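Local coordinates for protein diphthine synthase (Aeropyrum pernix, PDB 1WDE) that probably trimethylates the modified target histidine of translation elongation factor 2 with S-adenosyl-L-methionine, giving diphthine on the way to diphthamide, at residues R127-L132 / H224-W229; V123-G128 / V216-G221; T9-G14 / L27-R32; S40-G45 / T98-L103; S154-I159 / R196-E201. All coordinates share one frame; numbering follows the deposited sequence.

Interaction 1: R127-L132 / H224-W229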
# COMPACT_ATOMS: atom_id res chain seq x y z
N ARG A 127 -5.12 -4.82 5.90
CA ARG A 127 -6.51 -4.43 6.11
C ARG A 127 -7.23 -5.58 6.80
O ARG A 127 -7.97 -5.38 7.76
CB ARG A 127 -7.21 -4.15 4.79
CG ARG A 127 -6.77 -2.89 4.12
CD ARG A 127 -7.42 -2.81 2.75
NE ARG A 127 -7.18 -1.54 2.09
CZ ARG A 127 -7.54 -1.30 0.84
NH1 ARG A 127 -8.16 -2.24 0.13
NH2 ARG A 127 -7.32 -0.11 0.31
N GLY A 128 -6.98 -6.79 6.32
CA GLY A 128 -7.64 -7.95 6.90
C GLY A 128 -7.30 -8.17 8.37
O GLY A 128 -8.17 -8.53 9.18
N ALA A 129 -6.04 -7.94 8.74
CA ALA A 129 -5.65 -8.16 10.13
C ALA A 129 -6.34 -7.22 11.13
O ALA A 129 -6.51 -7.58 12.28
CB ALA A 129 -4.12 -8.03 10.28
N THR A 130 -6.73 -6.01 10.69
CA THR A 130 -7.41 -5.03 11.56
C THR A 130 -8.82 -5.49 11.90
O THR A 130 -9.41 -5.04 12.89
CB THR A 130 -7.57 -3.63 10.88
OG1 THR A 130 -8.54 -3.73 9.83
CG2 THR A 130 -6.22 -3.12 10.28
N MSE A 131 -9.34 -6.35 11.04
CA MSE A 131 -10.67 -6.92 11.12
C MSE A 131 -11.80 -5.91 10.96
O MSE A 131 -12.95 -6.19 11.29
CB MSE A 131 -10.81 -7.72 12.41
CG MSE A 131 -9.80 -8.82 12.48
SE MSE A 131 -10.31 -10.24 13.67
CE MSE A 131 -11.16 -9.25 15.10
N LEU A 132 -11.47 -4.74 10.43
CA LEU A 132 -12.47 -3.70 10.16
C LEU A 132 -13.29 -4.18 8.96
O LEU A 132 -12.84 -5.06 8.19
CB LEU A 132 -11.80 -2.36 9.84
CG LEU A 132 -11.16 -1.70 11.08
CD1 LEU A 132 -10.43 -0.45 10.67
CD2 LEU A 132 -12.23 -1.38 12.14
N HIS A 224 0.54 -11.42 12.16
CA HIS A 224 0.42 -10.00 11.87
C HIS A 224 0.50 -9.23 13.17
O HIS A 224 0.20 -9.76 14.22
CB HIS A 224 -0.94 -9.72 11.20
CG HIS A 224 -1.33 -10.73 10.17
ND1 HIS A 224 -0.63 -10.90 8.99
CD2 HIS A 224 -2.31 -11.66 10.16
CE1 HIS A 224 -1.15 -11.90 8.31
NE2 HIS A 224 -2.17 -12.38 9.00
N ARG A 225 0.90 -7.97 13.09
CA ARG A 225 0.94 -7.13 14.28
C ARG A 225 -0.03 -5.98 14.03
O ARG A 225 0.06 -5.29 13.01
CB ARG A 225 2.36 -6.61 14.50
CG ARG A 225 3.35 -7.71 14.89
CD ARG A 225 4.76 -7.15 15.09
NE ARG A 225 4.73 -5.93 15.90
CZ ARG A 225 5.42 -4.83 15.60
NH1 ARG A 225 6.18 -4.80 14.51
NH2 ARG A 225 5.35 -3.77 16.40
N VAL A 226 -0.97 -5.78 14.95
CA VAL A 226 -1.97 -4.71 14.82
C VAL A 226 -1.92 -3.86 16.09
O VAL A 226 -2.27 -4.34 17.17
CB VAL A 226 -3.37 -5.31 14.64
CG1 VAL A 226 -4.45 -4.20 14.66
CG2 VAL A 226 -3.42 -6.11 13.34
N LEU A 227 -1.50 -2.62 15.93
CA LEU A 227 -1.35 -1.69 17.04
C LEU A 227 -2.29 -0.50 16.95
O LEU A 227 -2.27 0.27 15.99
CB LEU A 227 0.09 -1.18 17.11
CG LEU A 227 1.24 -2.18 17.31
CD1 LEU A 227 0.85 -3.16 18.41
CD2 LEU A 227 1.54 -2.91 16.02
N TYR A 228 -3.12 -0.35 17.98
CA TYR A 228 -4.06 0.74 18.03
C TYR A 228 -3.39 1.99 18.58
O TYR A 228 -2.72 1.93 19.62
CB TYR A 228 -5.24 0.38 18.93
CG TYR A 228 -6.25 1.49 19.05
CD1 TYR A 228 -7.19 1.70 18.06
CD2 TYR A 228 -6.26 2.33 20.16
CE1 TYR A 228 -8.14 2.71 18.16
CE2 TYR A 228 -7.21 3.36 20.28
CZ TYR A 228 -8.14 3.54 19.27
OH TYR A 228 -9.11 4.52 19.36
N TRP A 229 -3.54 3.10 17.86
CA TRP A 229 -2.98 4.38 18.31
C TRP A 229 -4.15 5.34 18.54
O TRP A 229 -4.86 5.71 17.59
CB TRP A 229 -2.00 4.94 17.27
CG TRP A 229 -0.70 4.19 17.30
CD1 TRP A 229 -0.42 2.99 16.70
CD2 TRP A 229 0.45 4.51 18.11
NE1 TRP A 229 0.83 2.55 17.09
CE2 TRP A 229 1.38 3.46 17.95
CE3 TRP A 229 0.77 5.59 18.95
CZ2 TRP A 229 2.62 3.45 18.60
CZ3 TRP A 229 2.01 5.57 19.60
CH2 TRP A 229 2.92 4.51 19.41
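The C-terminal end of helix 122-130 packs on edge strand 225-229 of the mixed five-stranded sheet through A129, which meets H224 and V226, a case of a small residue letting a helix end settle close against a sheet. The methyl of A129 points at the strand and touches two side chains at once: its CB lies 3.7 Å from CB of H224 and 3.7 Å from CG2 of V226. The same CG2 reaches the backbone, 3.6 Å from O of A129. It is placed there because CG1 of V226 stands opposite the backbone N (chi1 173°), leaving CG2 as the branch that meets the helix. The A129 methyl approaches the H224 ring obliquely, while ND1 of H224 is occupied by a hydrogen bond with N of G219. The helix closes just beyond: OG1 of T130 donates to O of R127 at 2.7 Å, in the carbonyl plane, and accepts from N of L132 at 3.2 Å with a nearly straight N-H...O angle of 168°, an ST turn that spans M131 with its positive phi. Strand 213-217 lies alongside strand 225-229, where V226 touches V214 and V216; T130 also touches V216 and, on strand 137-143, F137.

Interaction 2: V123-G128 / V216-G221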
# COMPACT_ATOMS: atom_id res chain seq x y z
N VAL A 123 -0.96 -5.18 1.56
CA VAL A 123 -2.01 -4.21 1.82
C VAL A 123 -3.29 -4.94 2.22
O VAL A 123 -3.93 -4.57 3.20
CB VAL A 123 -2.35 -3.35 0.57
CG1 VAL A 123 -3.52 -2.42 0.89
CG2 VAL A 123 -1.13 -2.53 0.14
N GLN A 124 -3.66 -5.96 1.45
CA GLN A 124 -4.88 -6.72 1.71
C GLN A 124 -4.79 -7.44 3.04
O GLN A 124 -5.74 -7.44 3.83
CB GLN A 124 -5.14 -7.74 0.58
CG GLN A 124 -6.08 -8.90 0.97
CD GLN A 124 -5.81 -10.20 0.19
OE1 GLN A 124 -6.30 -11.27 0.58
NE2 GLN A 124 -5.04 -10.11 -0.89
N ALA A 125 -3.63 -8.07 3.29
CA ALA A 125 -3.42 -8.78 4.54
C ALA A 125 -3.47 -7.81 5.73
O ALA A 125 -4.01 -8.15 6.77
CB ALA A 125 -2.08 -9.51 4.52
N ALA A 126 -2.92 -6.61 5.57
CA ALA A 126 -2.92 -5.62 6.65
C ALA A 126 -4.36 -5.20 6.94
O ALA A 126 -4.79 -5.23 8.09
CB ALA A 126 -2.10 -4.43 6.26
N ARG A 127 -5.12 -4.82 5.90
CA ARG A 127 -6.51 -4.43 6.11
C ARG A 127 -7.23 -5.58 6.80
O ARG A 127 -7.97 -5.38 7.76
CB ARG A 127 -7.21 -4.15 4.79
CG ARG A 127 -6.77 -2.89 4.12
CD ARG A 127 -7.42 -2.81 2.75
NE ARG A 127 -7.18 -1.54 2.09
CZ ARG A 127 -7.54 -1.30 0.84
NH1 ARG A 127 -8.16 -2.24 0.13
NH2 ARG A 127 -7.32 -0.11 0.31
N GLY A 128 -6.98 -6.79 6.32
CA GLY A 128 -7.64 -7.95 6.90
C GLY A 128 -7.30 -8.17 8.37
O GLY A 128 -8.17 -8.53 9.18
N VAL A 216 -0.33 -1.32 11.19
CA VAL A 216 -0.30 -2.76 10.95
C VAL A 216 0.88 -3.26 10.12
O VAL A 216 1.34 -2.59 9.21
CB VAL A 216 -1.59 -3.22 10.19
CG1 VAL A 216 -1.73 -4.76 10.25
CG2 VAL A 216 -2.81 -2.54 10.77
N GLU A 217 1.38 -4.44 10.46
CA GLU A 217 2.45 -5.05 9.70
C GLU A 217 1.94 -6.44 9.36
O GLU A 217 1.72 -7.26 10.25
CB GLU A 217 3.75 -5.19 10.52
CG GLU A 217 4.85 -5.90 9.69
CD GLU A 217 6.21 -5.90 10.35
OE1 GLU A 217 6.26 -6.19 11.57
OE2 GLU A 217 7.21 -5.62 9.65
N ALA A 218 1.68 -6.69 8.08
CA ALA A 218 1.21 -8.01 7.70
C ALA A 218 2.40 -8.96 7.85
O ALA A 218 3.54 -8.56 7.60
CB ALA A 218 0.70 -8.01 6.26
N GLY A 219 2.15 -10.20 8.26
CA GLY A 219 3.24 -11.14 8.41
C GLY A 219 2.96 -12.49 7.77
O GLY A 219 1.89 -12.73 7.19
N ALA A 220 3.95 -13.38 7.89
CA ALA A 220 3.86 -14.74 7.36
C ALA A 220 3.25 -15.65 8.41
O ALA A 220 3.26 -15.33 9.61
CB ALA A 220 5.25 -15.26 6.96
N GLY A 221 2.71 -16.78 7.96
CA GLY A 221 2.10 -17.74 8.86
C GLY A 221 1.07 -17.16 9.80
O GLY A 221 0.88 -17.67 10.89
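From its CB outward, V216 lies against A126 of helix 122-130. CB of V216 is 4.1 Å from CB of A126, and CG1 continues the contact, 4.0 Å from the same methyl and 3.8 Å from O of A126. With CG1 anti to the backbone N (chi1 -166°), this branch is the one laid along the helix backbone, while CG2 goes to T130, one turn further on. Two residues along, the next side chain turned to the helix is A218, whose single methyl sits 3.6 Å from CB of A125 and 3.9 Å from N of A126. The backbones can therefore come close, with the CA atoms of A126 and A218 only 4.9 Å apart. Small alanine methyls on both sides let the helix come this near to the chain leaving the sheet. Here the chain leaves strand 213-217 of the mixed sheet in the tetrapyrrole-methylase fold and runs on to A220, which by similarity binds S-adenosyl-L-methionine; G122, at the start of the helix and close to A218, probably belongs to the same site. Y17 touches both A125 and A218, and its OH is hydrogen-bonded to O of G219.

Interaction 3: T9-G14 / L27-R32; sequences TLLLVG and LDAVRR
L11 and V13, alternate residues on one face of strand 9-14, meet A29 and V30 of helix 24-32, which packs on that face of the five-stranded parallel sheet. Strand, helix and the following parallel strand 35-39 make a beta-alpha-beta unit, with strand 85-90 lying between the two in the sheet, in which apolar residues spaced two apart on the strand serve a helix running back across the sheet. The two pairs are built differently. L11 sends a long side chain out to a short one: its CG is anti to the carbonyl carbon (chi1 -54°), and the extended second torsion carries CD1 to the helix, where it lies 4.0 Å from CB of A29. V13 instead presents a branched side chain to another branched one. Its CG1 is 4.3 Å from CG2 of V30, a looser approach, and the CB of V30 leaves the helix at an angle to the strand, whereas that of A29 is directed at it. The contact is wholly apolar on the side-chain level, with no hydrogen bond joining strand to helix.

The neighbours complete the layer. V30 also touches W15 and V89, and V13 touches I117 of edge strand 113-117. L10 and L12, pointing to the other face of the sheet, are covered by helix 100-109. On the helix, away from the strand, R32 folds back one turn to form a salt bridge with D28, NE to OD2 2.7 Å, although the bent geometry makes the hydrogen bond weak. Between strand and helix, CD1 of L11 also rests 3.7 Å from the backbone O of A29.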
# COMPACT_ATOMS: atom_id res chain seq x y z
N THR A 9 4.47 -13.52 -24.85
CA THR A 9 3.48 -13.51 -23.78
C THR A 9 4.08 -12.95 -22.49
O THR A 9 5.17 -13.35 -22.07
CB THR A 9 2.92 -14.92 -23.52
OG1 THR A 9 2.26 -15.38 -24.70
CG2 THR A 9 1.93 -14.90 -22.37
N LEU A 10 3.37 -12.02 -21.87
CA LEU A 10 3.84 -11.40 -20.64
C LEU A 10 3.06 -11.91 -19.44
O LEU A 10 1.82 -11.97 -19.45
CB LEU A 10 3.70 -9.88 -20.74
CG LEU A 10 3.94 -9.07 -19.46
CD1 LEU A 10 5.38 -9.19 -19.04
CD2 LEU A 10 3.57 -7.62 -19.71
N LEU A 11 3.79 -12.30 -18.40
CA LEU A 11 3.16 -12.79 -17.18
C LEU A 11 3.47 -11.82 -16.06
O LEU A 11 4.63 -11.67 -15.68
CB LEU A 11 3.71 -14.18 -16.82
CG LEU A 11 3.66 -15.27 -17.88
CD1 LEU A 11 4.11 -16.61 -17.27
CD2 LEU A 11 2.25 -15.38 -18.43
N LEU A 12 2.44 -11.15 -15.54
CA LEU A 12 2.61 -10.22 -14.42
C LEU A 12 2.23 -11.05 -13.21
O LEU A 12 1.05 -11.27 -12.95
CB LEU A 12 1.68 -9.01 -14.54
CG LEU A 12 2.11 -7.90 -15.50
CD1 LEU A 12 1.28 -6.67 -15.21
CD2 LEU A 12 3.58 -7.58 -15.30
N VAL A 13 3.24 -11.51 -12.48
CA VAL A 13 3.03 -12.40 -11.35
C VAL A 13 3.20 -11.84 -9.93
O VAL A 13 4.26 -11.30 -9.59
CB VAL A 13 3.98 -13.61 -11.51
CG1 VAL A 13 3.61 -14.72 -10.53
CG2 VAL A 13 3.95 -14.11 -12.96
N GLY A 14 2.17 -11.98 -9.11
CA GLY A 14 2.26 -11.53 -7.72
C GLY A 14 2.87 -12.70 -6.95
O GLY A 14 2.40 -13.83 -7.03
N LEU A 27 3.98 -20.13 -8.80
CA LEU A 27 5.20 -20.93 -8.80
C LEU A 27 5.30 -21.58 -10.19
O LEU A 27 6.32 -21.46 -10.88
CB LEU A 27 5.13 -22.01 -7.70
CG LEU A 27 5.25 -21.60 -6.22
CD1 LEU A 27 4.84 -22.73 -5.32
CD2 LEU A 27 6.67 -21.19 -5.90
N ASP A 28 4.21 -22.22 -10.61
CA ASP A 28 4.14 -22.88 -11.92
C ASP A 28 4.47 -21.90 -13.06
O ASP A 28 5.37 -22.15 -13.88
CB ASP A 28 2.74 -23.45 -12.12
CG ASP A 28 2.63 -24.32 -13.35
OD1 ASP A 28 1.49 -24.65 -13.76
OD2 ASP A 28 3.68 -24.69 -13.92
N ALA A 29 3.75 -20.78 -13.12
CA ALA A 29 3.96 -19.78 -14.16
C ALA A 29 5.41 -19.36 -14.34
O ALA A 29 5.91 -19.29 -15.46
CB ALA A 29 3.11 -18.53 -13.87
N VAL A 30 6.07 -19.04 -13.23
CA VAL A 30 7.46 -18.59 -13.26
C VAL A 30 8.41 -19.71 -13.68
O VAL A 30 9.45 -19.46 -14.29
CB VAL A 30 7.86 -18.00 -11.86
CG1 VAL A 30 9.36 -17.97 -11.69
CG2 VAL A 30 7.31 -16.58 -11.74
N ARG A 31 8.05 -20.94 -13.36
CA ARG A 31 8.90 -22.07 -13.73
C ARG A 31 8.77 -22.35 -15.22
O ARG A 31 9.75 -22.73 -15.87
CB ARG A 31 8.52 -23.31 -12.90
CG ARG A 31 8.84 -23.14 -11.42
CD ARG A 31 8.50 -24.35 -10.56
NE ARG A 31 7.08 -24.71 -10.60
CZ ARG A 31 6.44 -25.33 -9.61
NH1 ARG A 31 5.15 -25.62 -9.74
NH2 ARG A 31 7.08 -25.64 -8.49
N ARG A 32 7.58 -22.11 -15.76
CA ARG A 32 7.32 -22.35 -17.17
C ARG A 32 7.70 -21.19 -18.10
O ARG A 32 7.70 -21.35 -19.32
CB ARG A 32 5.85 -22.73 -17.37
CG ARG A 32 5.51 -24.08 -16.75
CD ARG A 32 4.04 -24.46 -16.92
NE ARG A 32 3.77 -25.80 -16.41
CZ ARG A 32 4.23 -26.93 -16.97
NH1 ARG A 32 4.99 -26.87 -18.06
NH2 ARG A 32 3.95 -28.10 -16.43

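Interaction 4: S40-G45 / T98-L103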
# COMPACT_ATOMS: atom_id res chain seq x y z
N SER A 40 12.12 -5.56 -7.02
CA SER A 40 11.94 -5.49 -5.58
C SER A 40 11.95 -4.06 -5.07
O SER A 40 12.24 -3.83 -3.90
CB SER A 40 13.03 -6.31 -4.90
OG SER A 40 14.21 -6.29 -5.69
N TYR A 41 11.63 -3.12 -5.95
CA TYR A 41 11.61 -1.71 -5.57
C TYR A 41 10.23 -1.15 -5.22
O TYR A 41 10.13 -0.12 -4.55
CB TYR A 41 12.23 -0.87 -6.70
CG TYR A 41 11.44 -0.85 -7.99
CD1 TYR A 41 10.32 -0.02 -8.13
CD2 TYR A 41 11.81 -1.63 -9.07
CE1 TYR A 41 9.60 0.03 -9.32
CE2 TYR A 41 11.10 -1.60 -10.27
CZ TYR A 41 9.99 -0.76 -10.39
OH TYR A 41 9.30 -0.70 -11.59
N THR A 42 9.16 -1.82 -5.67
CA THR A 42 7.80 -1.35 -5.36
C THR A 42 7.35 -1.77 -3.97
O THR A 42 6.29 -1.35 -3.50
CB THR A 42 6.74 -1.91 -6.37
OG1 THR A 42 6.81 -3.34 -6.41
CG2 THR A 42 6.96 -1.34 -7.77
N MSE A 43 8.17 -2.59 -3.30
CA MSE A 43 7.84 -3.08 -1.97
C MSE A 43 9.06 -3.08 -1.02
O MSE A 43 10.10 -3.65 -1.34
CB MSE A 43 7.26 -4.50 -2.08
CG MSE A 43 5.76 -4.68 -1.73
SE MSE A 43 4.36 -3.81 -2.81
CE MSE A 43 3.33 -3.00 -1.39
N PRO A 44 8.93 -2.45 0.16
CA PRO A 44 10.05 -2.41 1.12
C PRO A 44 10.31 -3.76 1.78
O PRO A 44 9.40 -4.58 1.90
CB PRO A 44 9.59 -1.35 2.12
CG PRO A 44 8.11 -1.54 2.14
CD PRO A 44 7.77 -1.69 0.67
N GLY A 45 11.55 -3.99 2.20
CA GLY A 45 11.90 -5.25 2.84
C GLY A 45 11.76 -6.45 1.91
O GLY A 45 11.54 -7.57 2.37
N THR A 98 1.23 -0.20 -7.56
CA THR A 98 2.40 -0.17 -8.45
C THR A 98 1.83 0.34 -9.76
O THR A 98 0.61 0.42 -9.90
CB THR A 98 2.99 -1.56 -8.71
OG1 THR A 98 2.19 -2.24 -9.68
CG2 THR A 98 3.03 -2.39 -7.43
N THR A 99 2.67 0.73 -10.70
CA THR A 99 2.14 1.19 -11.98
C THR A 99 2.33 0.14 -13.09
O THR A 99 2.32 0.49 -14.27
CB THR A 99 2.81 2.51 -12.43
OG1 THR A 99 4.23 2.38 -12.35
CG2 THR A 99 2.34 3.68 -11.56
N HIS A 100 2.47 -1.13 -12.71
CA HIS A 100 2.64 -2.21 -13.69
C HIS A 100 1.47 -2.41 -14.67
O HIS A 100 1.61 -3.14 -15.65
CB HIS A 100 2.97 -3.52 -12.98
CG HIS A 100 4.24 -3.48 -12.19
ND1 HIS A 100 5.25 -2.58 -12.45
CD2 HIS A 100 4.65 -4.21 -11.13
CE1 HIS A 100 6.23 -2.75 -11.58
NE2 HIS A 100 5.89 -3.74 -10.77
N SER A 101 0.32 -1.80 -14.40
CA SER A 101 -0.81 -1.93 -15.33
C SER A 101 -0.46 -1.22 -16.65
O SER A 101 -0.99 -1.54 -17.71
CB SER A 101 -2.08 -1.32 -14.72
OG SER A 101 -1.86 -0.01 -14.24
N SER A 102 0.45 -0.24 -16.57
CA SER A 102 0.88 0.49 -17.76
C SER A 102 1.69 -0.47 -18.62
O SER A 102 1.57 -0.48 -19.84
CB SER A 102 1.73 1.71 -17.39
OG SER A 102 0.93 2.74 -16.84
N LEU A 103 2.52 -1.29 -17.98
CA LEU A 103 3.31 -2.26 -18.73
C LEU A 103 2.35 -3.20 -19.46
O LEU A 103 2.52 -3.48 -20.64
CB LEU A 103 4.21 -3.07 -17.79
CG LEU A 103 5.57 -3.54 -18.32
CD1 LEU A 103 6.19 -4.49 -17.30
CD2 LEU A 103 5.42 -4.25 -19.66
O HOH W 1 6.90 1.34 -11.83
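The imidazole of H100 has the hydroxyl of Y41 at its edge, in the ring plane, with OH 3.7 Å from CE1, and CB of T98 over one face, 4.0 Å above the plane and offset toward the rim. CG2 of T42 approaches the same ring obliquely, 4.0 Å from NE2. At the edge of the Y41 ring, in its plane, lies a water that joins OH of Y41 (3.2 Å) to OG1 of T99, a bridge between the loop 40-45 and the start of helix 100-109. T42 and T98 meet by their carbons, CB of T42 lying 3.9 Å from CG2 of T98. The torsion of T98 (chi1 78°) turns that methyl to the loop and leaves OG1 to accept from N of H100 at 3.2 Å, an ST turn with an N-H...O angle of 168°, and to bond to O of P94. A valine here would probably leave the H100 N-H and the P94 carbonyl without their hydroxyl partner, and the turn into the helix would be less firmly fixed. T98 follows closely on D93 and V96, which by similarity bind S-adenosyl-L-methionine. The carboxylate of E39 gathers the polar ends, its OE1 bonded to both OG1 of T42 and NE2 of H100. This shared acceptor implies that the ring's rotation is set from the NE2 side, by the same oxygen that holds the T42 hydroxyl.

Interaction 5: S154-I159 / R196-E201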
# COMPACT_ATOMS: atom_id res chain seq x y z
N SER A 154 -2.76 17.47 -1.18
CA SER A 154 -3.82 16.74 -1.87
C SER A 154 -4.06 15.42 -1.14
O SER A 154 -5.17 14.90 -1.12
CB SER A 154 -3.44 16.49 -3.32
OG SER A 154 -2.32 15.64 -3.39
N VAL A 155 -3.01 14.88 -0.51
CA VAL A 155 -3.15 13.62 0.22
C VAL A 155 -4.05 13.78 1.45
O VAL A 155 -4.88 12.90 1.72
CB VAL A 155 -1.78 13.08 0.65
CG1 VAL A 155 -1.94 12.06 1.78
CG2 VAL A 155 -1.11 12.41 -0.55
N ALA A 156 -3.89 14.88 2.18
CA ALA A 156 -4.72 15.13 3.37
C ALA A 156 -6.17 15.21 2.91
O ALA A 156 -7.04 14.58 3.49
CB ALA A 156 -4.29 16.44 4.07
N ARG A 157 -6.43 15.99 1.86
CA ARG A 157 -7.79 16.11 1.34
C ARG A 157 -8.42 14.75 0.99
O ARG A 157 -9.59 14.54 1.28
CB ARG A 157 -7.82 17.01 0.10
CG ARG A 157 -9.18 17.03 -0.61
CD ARG A 157 -9.25 18.21 -1.57
NE ARG A 157 -10.49 18.25 -2.34
CZ ARG A 157 -10.69 17.59 -3.48
NH1 ARG A 157 -9.73 16.82 -3.98
NH2 ARG A 157 -11.83 17.73 -4.13
N ARG A 158 -7.68 13.84 0.36
CA ARG A 158 -8.29 12.56 0.01
C ARG A 158 -8.71 11.81 1.28
O ARG A 158 -9.70 11.06 1.30
CB ARG A 158 -7.35 11.71 -0.85
CG ARG A 158 -7.12 12.27 -2.25
CD ARG A 158 -6.62 11.18 -3.21
NE ARG A 158 -7.60 10.09 -3.35
CZ ARG A 158 -7.28 8.80 -3.46
NH1 ARG A 158 -6.01 8.42 -3.48
NH2 ARG A 158 -8.23 7.88 -3.53
N ILE A 159 -7.98 12.03 2.37
CA ILE A 159 -8.35 11.37 3.61
C ILE A 159 -9.67 11.96 4.08
O ILE A 159 -10.57 11.21 4.48
CB ILE A 159 -7.27 11.56 4.69
CG1 ILE A 159 -5.98 10.87 4.24
CG2 ILE A 159 -7.78 10.98 6.02
CD1 ILE A 159 -4.78 11.08 5.22
N ARG A 196 -2.30 20.84 8.51
CA ARG A 196 -2.37 22.20 9.04
C ARG A 196 -2.33 23.23 7.91
O ARG A 196 -2.99 24.26 7.97
CB ARG A 196 -1.24 22.46 10.04
CG ARG A 196 -1.45 21.76 11.38
CD ARG A 196 -0.44 22.21 12.44
NE ARG A 196 0.94 21.81 12.13
CZ ARG A 196 1.43 20.59 12.33
NH1 ARG A 196 2.69 20.34 12.02
NH2 ARG A 196 0.68 19.62 12.84
N GLU A 197 -1.55 22.93 6.88
CA GLU A 197 -1.43 23.81 5.72
C GLU A 197 -2.74 23.75 4.94
O GLU A 197 -3.25 24.79 4.52
CB GLU A 197 -0.28 23.34 4.84
CG GLU A 197 0.47 24.45 4.15
CD GLU A 197 1.82 23.99 3.63
OE1 GLU A 197 2.69 23.64 4.46
OE2 GLU A 197 2.00 23.96 2.39
N TYR A 198 -3.28 22.55 4.75
CA TYR A 198 -4.53 22.36 4.02
C TYR A 198 -5.75 22.97 4.71
O TYR A 198 -6.54 23.68 4.07
CB TYR A 198 -4.78 20.87 3.74
CG TYR A 198 -6.14 20.58 3.13
CD1 TYR A 198 -6.52 21.14 1.91
CD2 TYR A 198 -7.06 19.76 3.80
CE1 TYR A 198 -7.79 20.89 1.36
CE2 TYR A 198 -8.32 19.51 3.26
CZ TYR A 198 -8.68 20.08 2.05
OH TYR A 198 -9.93 19.84 1.53
N ALA A 199 -5.93 22.69 5.99
CA ALA A 199 -7.08 23.23 6.73
C ALA A 199 -7.03 24.76 6.70
O ALA A 199 -8.07 25.43 6.63
CB ALA A 199 -7.07 22.72 8.16
N ARG A 200 -5.82 25.30 6.76
CA ARG A 200 -5.62 26.75 6.72
C ARG A 200 -6.28 27.34 5.47
O ARG A 200 -7.08 28.26 5.57
CB ARG A 200 -4.13 27.07 6.72
CG ARG A 200 -3.82 28.56 6.76
CD ARG A 200 -2.44 28.88 6.21
NE ARG A 200 -2.28 30.32 5.98
CZ ARG A 200 -1.32 30.87 5.25
NH1 ARG A 200 -0.42 30.10 4.65
NH2 ARG A 200 -1.27 32.18 5.10
N GLU A 201 -5.92 26.81 4.30
CA GLU A 201 -6.45 27.28 3.03
C GLU A 201 -7.88 26.82 2.74
O GLU A 201 -8.58 27.40 1.91
CB GLU A 201 -5.56 26.82 1.87
CG GLU A 201 -5.52 25.31 1.68
CD GLU A 201 -4.72 24.88 0.46
OE1 GLU A 201 -5.19 25.11 -0.68
OE2 GLU A 201 -3.62 24.30 0.63
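Y198 of helix 184-202 lays its ring against R157 and A156 of helix 153-165, and the two segments meet chiefly through this one aromatic side chain. The tight part is the arginine's aliphatic stem. CB of R157 lies over one face of the ring, 4.2 Å from its centroid and 27° off the ring normal, a CH-pi contact whose nearest ring atom is CZ at 3.7 Å. Further out, CD of R157 passes 3.6 Å from OH of Y198. The stem follows the phenol because CG of R157 stands anti to the backbone N (chi1 172°) and the chain stays extended as far as NE. The guanidinium itself does not stack: its plane is turned 76° from the ring, and the hydroxyl sits at its edge.

The looser part is at A156, whose CB comes obliquely to CD2 of Y198 at 4.3 Å. Solvent reaches S154 and the poorly ordered E201, the latter resting beside I153 and V294. The C-terminal tail covers the polar end: E292 makes a salt bridge with NE of R157 and a hydrogen bond with OH of Y198, while Y290 and V294 touch the Y198 side chain. A leucine in place of Y198 would probably leave the R157 stem without its aromatic face and E292 without its hydroxyl mate. The contact lies away from the cofactor site and ties two helices to the tail. Its chemistry implies a division of labour: R157 offers carbon to the ring and charge to E292, whose two carboxylate oxygens tie the arginine and the phenol together.

Overall arrangement
Interactions 1 and 2 are successive turns of one docking: helix 122-130 lies along neighbouring strands 213-217 and 225-229, the centres of the two interactions being 8 Å apart, and the salt bridge of R225 NH1 with E217 OE1 (3.3 Å) joins them directly. Interactions 3 and 4 belong to the parallel-sheet part, centres 16 Å apart, and touch where L12 CD1 meets H100 O at 3.6 Å. Residues assigned by similarity to S-adenosyl-L-methionine lie near interactions 2 and 4, whose nearest atoms are about 5 Å apart, consistent with a site between the two sheets. Interaction 5 is far from interaction 3, about 41 Å between centres, but its nearest atoms are about 9 Å from interactions 1 and 2.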